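Local coordinates for protein acetaldehyde dehydrogenase (Acetylating) (Geobacillus thermoglucosidasius, PDB 5J78) that probably catalyses the reversible, NAD-dependent conversion of acetaldehyde and coenzyme A to acetyl-CoA, as an acetylating aldehyde dehydrogenase, at residues G297-K308 and I337-A348. Residues are numbered along the deposited sequence; the frame is centred on the assembly and turned at random. Where two conformers were deposited one is given.
Sequences GAYFLNEEEKQK and IEIPSDVKLLVA
Tyr299 packs against a hollow lined by Ile339, Pro340 and Val343 of the loop that leads into strand 345-348. Its CG stands anti to the backbone N (chi1 -173°), which carries the ring out over that loop. There the branched methyl CG2 of Ile339 sits over the ring centre, 4.0 Å from the centroid, a CH-pi contact. Val343 CG1 fills the notch beside Tyr299 CB at 3.6 Å, while Pro340 CD comes against the ring obliquely. On the other sheet face, beta-branched Val347 pushes CG1 against the Phe300 ring, 3.5 Å from CE2, and small Ala298 rests its CB against both Val347 CG2 and Leu345 CD2; helix 286-295 covers Ala298 and Phe300. Further along, Leu301 CD2 meets Ile337 CD1, and Ile337 CG2 nestles against the Lys308 aliphatic chain. The strands pair in parallel, Leu301 N reaching Val347 O at 2.9 Å; 298-300 is an outermost strand, within this chain, of the parallel sheet. Tyr299 OH donates to the syn lone pair of Glu305 OE2, at 2.6 Å. Replacing this tyrosine by an alanine is likely to open a gap under Ile339 CG2 and leave Glu305 OE2 without the hydroxyl. Glu305, also in a capping box with Asn302, thus ties the loop-packed ring to the helix start.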
ATOM      1  N   GLY A 297      42.244  -1.141 -31.670  1.00 26.83           N
ATOM      2  CA  GLY A 297      41.855   0.080 -30.978  1.00 25.68           C
ATOM      3  C   GLY A 297      41.569  -0.021 -29.496  1.00 24.96           C
ATOM      4  O   GLY A 297      41.130   0.957 -28.884  1.00 24.23           O
ATOM      5  N   ALA A 298      41.830  -1.180 -28.902  1.00 24.31           N
ATOM      6  CA  ALA A 298      41.628  -1.343 -27.459  1.00 20.22           C
ATOM      7  C   ALA A 298      42.803  -0.780 -26.670  1.00 30.39           C
ATOM      8  O   ALA A 298      43.948  -0.981 -27.049  1.00 28.97           O
ATOM      9  CB  ALA A 298      41.433  -2.816 -27.096  1.00 20.67           C
ATOM     10  N   TYR A 299      42.497  -0.113 -25.559  1.00 27.95           N
ATOM     11  CA  TYR A 299      43.483   0.346 -24.597  1.00 22.81           C
ATOM     12  C   TYR A 299      43.408  -0.438 -23.283  1.00 29.84           C
ATOM     13  O   TYR A 299      42.440  -0.314 -22.526  1.00 22.26           O
ATOM     14  CB  TYR A 299      43.276   1.841 -24.319  1.00 26.82           C
ATOM     15  CG  TYR A 299      44.349   2.465 -23.461  1.00 28.66           C
ATOM     16  CD1 TYR A 299      44.242   2.472 -22.075  1.00 23.20           C
ATOM     17  CD2 TYR A 299      45.466   3.062 -24.034  1.00 30.37           C
ATOM     18  CE1 TYR A 299      45.233   3.051 -21.268  1.00 23.22           C
ATOM     19  CE2 TYR A 299      46.471   3.647 -23.236  1.00 30.83           C
ATOM     20  CZ  TYR A 299      46.344   3.638 -21.855  1.00 36.62           C
ATOM     21  OH  TYR A 299      47.322   4.209 -21.053  1.00 22.56           O
ATOM     22  N   PHE A 300      44.428  -1.242 -23.010  1.00 24.03           N
ATOM     23  CA  PHE A 300      44.493  -2.011 -21.767  1.00 27.46           C
ATOM     24  C   PHE A 300      44.984  -1.168 -20.598  1.00 34.81           C
ATOM     25  O   PHE A 300      46.122  -0.681 -20.602  1.00 35.38           O
ATOM     26  CB  PHE A 300      45.405  -3.225 -21.929  1.00 35.48           C
ATOM     27  CG  PHE A 300      44.771  -4.354 -22.662  1.00 25.18           C
ATOM     28  CD1 PHE A 300      44.623  -4.307 -24.035  1.00 30.34           C
ATOM     29  CD2 PHE A 300      44.323  -5.475 -21.978  1.00 45.52           C
ATOM     30  CE1 PHE A 300      44.035  -5.349 -24.714  1.00 31.42           C
ATOM     31  CE2 PHE A 300      43.741  -6.527 -22.648  1.00 27.90           C
ATOM     32  CZ  PHE A 300      43.593  -6.470 -24.015  1.00 26.06           C
ATOM     33  N   LEU A 301      44.122  -1.018 -19.597  1.00 24.44           N
ATOM     34  CA  LEU A 301      44.428  -0.231 -18.409  1.00 28.07           C
ATOM     35  C   LEU A 301      45.453  -0.933 -17.528  1.00 37.58           C
ATOM     36  O   LEU A 301      45.393  -2.145 -17.372  1.00 27.98           O
ATOM     37  CB  LEU A 301      43.160   0.016 -17.585  1.00 33.86           C
ATOM     38  CG  LEU A 301      41.962   0.670 -18.263  1.00 23.52           C
ATOM     39  CD1 LEU A 301      40.748   0.614 -17.340  1.00 34.49           C
ATOM     40  CD2 LEU A 301      42.274   2.111 -18.649  1.00 25.19           C
ATOM     41  N   ASN A 302      46.382  -0.179 -16.940  1.00 47.77           N
ATOM     42  CA  ASN A 302      47.288  -0.761 -15.951  1.00 38.88           C
ATOM     43  C   ASN A 302      46.600  -0.664 -14.598  1.00 43.25           C
ATOM     44  O   ASN A 302      45.486  -0.139 -14.509  1.00 38.42           O
ATOM     45  CB  ASN A 302      48.662  -0.072 -15.957  1.00 38.18           C
ATOM     46  CG  ASN A 302      48.587   1.422 -15.722  1.00 41.80           C
ATOM     47  OD1 ASN A 302      47.776   1.914 -14.932  1.00 32.78           O
ATOM     48  ND2 ASN A 302      49.450   2.163 -16.416  1.00 37.31           N
ATOM     49  N   GLU A 303      47.274  -1.146 -13.558  0.50 39.43           N
ATOM     50  CA  GLU A 303      46.659  -1.287 -12.242  0.50 43.86           C
ATOM     51  C   GLU A 303      46.205   0.065 -11.675  0.50 42.43           C
ATOM     52  O   GLU A 303      45.126   0.165 -11.100  0.50 37.87           O
ATOM     53  CB  GLU A 303      47.629  -1.970 -11.265  0.50 38.78           C
ATOM     54  CG  GLU A 303      48.441  -3.155 -11.836  0.50 41.53           C
ATOM     55  CD  GLU A 303      47.599  -4.331 -12.301  0.50 49.95           C
ATOM     56  OE1 GLU A 303      46.381  -4.365 -12.017  0.50 49.12           O
ATOM     57  OE2 GLU A 303      48.169  -5.233 -12.954  0.50 49.76           O
ATOM     58  N   GLU A 304      47.022   1.102 -11.845  1.00 41.99           N
ATOM     59  CA  GLU A 304      46.676   2.448 -11.376  1.00 39.22           C
ATOM     60  C   GLU A 304      45.504   3.019 -12.185  1.00 35.65           C
ATOM     61  O   GLU A 304      44.604   3.647 -11.627  1.00 31.88           O
ATOM     62  CB  GLU A 304      47.886   3.387 -11.470  1.00 50.79           C
ATOM     63  CG  GLU A 304      47.598   4.842 -11.063  1.00 54.70           C
ATOM     64  CD  GLU A 304      48.667   5.815 -11.555  1.00 77.44           C
ATOM     65  OE1 GLU A 304      49.710   5.343 -12.057  1.00 85.26           O
ATOM     66  OE2 GLU A 304      48.465   7.048 -11.453  1.00 61.44           O
ATOM     67  N   GLU A 305      45.526   2.808 -13.500  1.00 36.93           N
ATOM     68  CA  GLU A 305      44.430   3.239 -14.366  1.00 38.98           C
ATOM     69  C   GLU A 305      43.131   2.485 -14.046  1.00 34.86           C
ATOM     70  O   GLU A 305      42.058   3.086 -14.005  1.00 31.40           O
ATOM     71  CB  GLU A 305      44.793   3.036 -15.838  1.00 37.52           C
ATOM     72  CG  GLU A 305      45.845   3.999 -16.360  1.00 24.27           C
ATOM     73  CD  GLU A 305      46.370   3.613 -17.741  1.00 31.28           C
ATOM     74  OE1 GLU A 305      46.481   2.400 -18.022  1.00 33.16           O
ATOM     75  OE2 GLU A 305      46.668   4.523 -18.552  1.00 35.75           O
ATOM     76  N   LYS A 306      43.230   1.175 -13.827  1.00 30.19           N
ATOM     77  CA  LYS A 306      42.051   0.370 -13.481  1.00 41.84           C
ATOM     78  C   LYS A 306      41.318   0.975 -12.290  1.00 40.51           C
ATOM     79  O   LYS A 306      40.095   1.184 -12.308  1.00 37.56           O
ATOM     80  CB  LYS A 306      42.446  -1.074 -13.148  1.00 36.64           C
ATOM     81  CG  LYS A 306      42.363  -2.054 -14.300  1.00 50.12           C
ATOM     82  CD  LYS A 306      42.888  -3.447 -13.891  1.00 48.36           C
ATOM     83  CE  LYS A 306      44.158  -3.818 -14.668  1.00 48.83           C
ATOM     84  NZ  LYS A 306      44.701  -5.169 -14.331  1.00 60.31           N
ATOM     85  N   GLN A 307      42.083   1.274 -11.251  1.00 36.24           N
ATOM     86  CA  GLN A 307      41.498   1.734 -10.009  1.00 31.87           C
ATOM     87  C   GLN A 307      40.870   3.104 -10.188  1.00 41.18           C
ATOM     88  O   GLN A 307      39.811   3.374  -9.629  1.00 33.47           O
ATOM     89  CB  GLN A 307      42.552   1.734  -8.898  1.00 39.25           C
ATOM     90  CG  GLN A 307      43.075   0.319  -8.542  1.00 56.36           C
ATOM     91  CD  GLN A 307      41.993  -0.790  -8.601  1.00 76.44           C
ATOM     92  OE1 GLN A 307      40.890  -0.637  -8.067  1.00 57.85           O
ATOM     93  NE2 GLN A 307      42.319  -1.909  -9.254  1.00 68.21           N
ATOM     94  N   LYS A 308      41.480   3.958 -11.002  1.00 34.38           N
ATOM     95  CA  LYS A 308      40.869   5.254 -11.279  1.00 32.48           C
ATOM     96  C   LYS A 308      39.555   5.088 -12.043  1.00 40.73           C
ATOM     97  O   LYS A 308      38.553   5.725 -11.707  1.00 38.05           O
ATOM     98  CB  LYS A 308      41.827   6.150 -12.063  1.00 41.73           C
ATOM     99  CG  LYS A 308      42.932   6.747 -11.189  1.00 49.69           C
ATOM    100  CD  LYS A 308      43.894   7.625 -11.987  1.00 48.41           C
ATOM    101  CE  LYS A 308      45.028   8.144 -11.119  1.00 53.37           C
ATOM    102  NZ  LYS A 308      44.592   9.266 -10.236  1.00 73.58           N
ATOM    103  N   ILE A 337      42.539  10.076 -16.277  1.00 30.75           N
ATOM    104  CA  ILE A 337      43.666   9.402 -16.901  1.00 24.33           C
ATOM    105  C   ILE A 337      43.697   9.945 -18.312  1.00 25.01           C
ATOM    106  O   ILE A 337      42.720  10.546 -18.750  1.00 30.94           O
ATOM    107  CB  ILE A 337      43.521   7.853 -16.877  1.00 38.17           C
ATOM    108  CG1 ILE A 337      42.508   7.369 -17.925  1.00 36.76           C
ATOM    109  CG2 ILE A 337      43.110   7.368 -15.469  1.00 36.07           C
ATOM    110  CD1 ILE A 337      42.374   5.846 -17.997  1.00 34.90           C
ATOM    111  N   GLU A 338      44.794   9.754 -19.036  1.00 36.35           N
ATOM    112  CA  GLU A 338      44.814  10.187 -20.432  1.00 39.31           C
ATOM    113  C   GLU A 338      45.153   9.030 -21.356  1.00 25.18           C
ATOM    114  O   GLU A 338      45.959   8.152 -21.023  1.00 23.61           O
ATOM    115  CB  GLU A 338      45.780  11.364 -20.632  1.00 51.94           C
ATOM    116  CG  GLU A 338      47.242  11.061 -20.496  1.00 62.73           C
ATOM    117  CD  GLU A 338      48.102  12.139 -21.148  1.00 76.06           C
ATOM    118  OE1 GLU A 338      48.171  13.254 -20.585  1.00 73.24           O
ATOM    119  OE2 GLU A 338      48.689  11.876 -22.227  1.00 58.12           O
ATOM    120  N   ILE A 339      44.514   9.053 -22.523  1.00 22.29           N
ATOM    121  CA  ILE A 339      44.567   7.956 -23.482  1.00 28.19           C
ATOM    122  C   ILE A 339      44.657   8.536 -24.873  1.00 25.55           C
ATOM    123  O   ILE A 339      44.230   9.666 -25.099  1.00 27.02           O
ATOM    124  CB  ILE A 339      43.306   7.018 -23.417  1.00 25.84           C
ATOM    125  CG1 ILE A 339      42.032   7.791 -23.755  1.00 26.56           C
ATOM    126  CG2 ILE A 339      43.180   6.376 -22.057  1.00 26.50           C
ATOM    127  CD1 ILE A 339      40.836   6.893 -24.030  1.00 30.73           C
ATOM    128  N   PRO A 340      45.190   7.758 -25.819  1.00 23.66           N
ATOM    129  CA  PRO A 340      45.247   8.228 -27.205  1.00 21.42           C
ATOM    130  C   PRO A 340      43.871   8.524 -27.788  1.00 38.58           C
ATOM    131  O   PRO A 340      42.864   7.920 -27.405  1.00 38.09           O
ATOM    132  CB  PRO A 340      45.916   7.063 -27.949  1.00 30.97           C
ATOM    133  CG  PRO A 340      46.679   6.319 -26.912  1.00 32.03           C
ATOM    134  CD  PRO A 340      45.911   6.490 -25.622  1.00 33.34           C
ATOM    135  N   SER A 341      43.844   9.455 -28.730  1.00 27.54           N
ATOM    136  CA  SER A 341      42.600   9.923 -29.312  1.00 38.49           C
ATOM    137  C   SER A 341      41.966   8.882 -30.218  1.00 30.50           C
ATOM    138  O   SER A 341      40.789   8.981 -30.545  1.00 40.83           O
ATOM    139  CB  SER A 341      42.852  11.197 -30.108  1.00 36.89           C
ATOM    140  OG  SER A 341      43.670  10.895 -31.223  1.00 42.79           O
ATOM    141  N   ASP A 342      42.748   7.893 -30.636  1.00 26.58           N
ATOM    142  CA  ASP A 342      42.230   6.845 -31.509  1.00 39.33           C
ATOM    143  C   ASP A 342      41.695   5.608 -30.745  1.00 31.94           C
ATOM    144  O   ASP A 342      41.217   4.660 -31.361  1.00 30.48           O
ATOM    145  CB  ASP A 342      43.320   6.414 -32.504  1.00 28.02           C
ATOM    146  CG  ASP A 342      44.513   5.741 -31.831  1.00 37.03           C
ATOM    147  OD1 ASP A 342      44.583   5.714 -30.586  1.00 49.42           O
ATOM    148  OD2 ASP A 342      45.394   5.235 -32.554  1.00 43.93           O
ATOM    149  N   VAL A 343      41.779   5.612 -29.421  1.00 29.98           N
ATOM    150  CA  VAL A 343      41.307   4.473 -28.631  1.00 26.33           C
ATOM    151  C   VAL A 343      39.804   4.236 -28.856  1.00 24.49           C
ATOM    152  O   VAL A 343      39.016   5.170 -28.815  1.00 23.43           O
ATOM    153  CB  VAL A 343      41.585   4.686 -27.134  1.00 28.51           C
ATOM    154  CG1 VAL A 343      40.905   3.609 -26.283  1.00 28.35           C
ATOM    155  CG2 VAL A 343      43.073   4.685 -26.866  1.00 27.81           C
ATOM    156  N   LYS A 344      39.409   2.988 -29.100  1.00 22.79           N
ATOM    157  CA  LYS A 344      37.987   2.673 -29.356  1.00 24.95           C
ATOM    158  C   LYS A 344      37.273   2.065 -28.154  1.00 23.97           C
ATOM    159  O   LYS A 344      36.044   2.150 -28.039  1.00 26.67           O
ATOM    160  CB  LYS A 344      37.851   1.724 -30.538  1.00 27.22           C
ATOM    161  CG  LYS A 344      37.930   2.423 -31.894  1.00 31.63           C
ATOM    162  CD  LYS A 344      37.959   1.393 -33.009  1.00 49.06           C
ATOM    163  CE  LYS A 344      37.147   1.810 -34.230  1.00 62.67           C
ATOM    164  NZ  LYS A 344      36.434   0.631 -34.832  1.00 50.46           N
ATOM    165  N   LEU A 345      38.035   1.434 -27.275  1.00 23.58           N
ATOM    166  CA  LEU A 345      37.469   0.853 -26.071  1.00 23.59           C
ATOM    167  C   LEU A 345      38.564   0.633 -25.060  1.00 25.67           C
ATOM    168  O   LEU A 345      39.721   0.416 -25.418  1.00 24.46           O
ATOM    169  CB  LEU A 345      36.742  -0.467 -26.374  1.00 20.01           C
ATOM    170  CG  LEU A 345      37.567  -1.687 -26.795  1.00 27.13           C
ATOM    171  CD1 LEU A 345      36.718  -2.953 -26.775  1.00 24.91           C
ATOM    172  CD2 LEU A 345      38.151  -1.484 -28.174  1.00 28.37           C
ATOM    173  N   LEU A 346      38.174   0.734 -23.797  1.00 20.01           N
ATOM    174  CA  LEU A 346      38.998   0.395 -22.659  1.00 18.30           C
ATOM    175  C   LEU A 346      38.792  -1.040 -22.241  1.00 27.21           C
ATOM    176  O   LEU A 346      37.655  -1.498 -22.144  1.00 23.83           O
ATOM    177  CB  LEU A 346      38.648   1.303 -21.478  1.00 18.57           C
ATOM    178  CG  LEU A 346      38.645   2.799 -21.756  1.00 20.06           C
ATOM    179  CD1 LEU A 346      38.370   3.574 -20.455  1.00 21.38           C
ATOM    180  CD2 LEU A 346      39.992   3.221 -22.367  1.00 18.44           C
ATOM    181  N   VAL A 347      39.892  -1.728 -21.957  1.00 22.19           N
ATOM    182  CA  VAL A 347      39.875  -3.110 -21.504  1.00 18.28           C
ATOM    183  C   VAL A 347      40.632  -3.225 -20.179  1.00 29.43           C
ATOM    184  O   VAL A 347      41.622  -2.524 -19.950  1.00 31.25           O
ATOM    185  CB  VAL A 347      40.504  -4.056 -22.530  1.00 23.52           C
ATOM    186  CG1 VAL A 347      40.473  -5.495 -22.015  1.00 27.26           C
ATOM    187  CG2 VAL A 347      39.810  -3.932 -23.874  1.00 23.21           C
ATOM    188  N   ALA A 348      40.153  -4.106 -19.309  1.00 26.17           N
ATOM    189  CA  ALA A 348      40.732  -4.289 -17.979  1.00 24.48           C
ATOM    190  C   ALA A 348      40.762  -5.755 -17.610  1.00 37.15           C
ATOM    191  O   ALA A 348      39.710  -6.403 -17.469  1.00 27.08           O
ATOM    192  CB  ALA A 348      39.948  -3.511 -16.927  1.00 33.51           C
TER
HETATM  193  O   HOH W   1      46.954   7.368 -18.933  1.00 41.22           O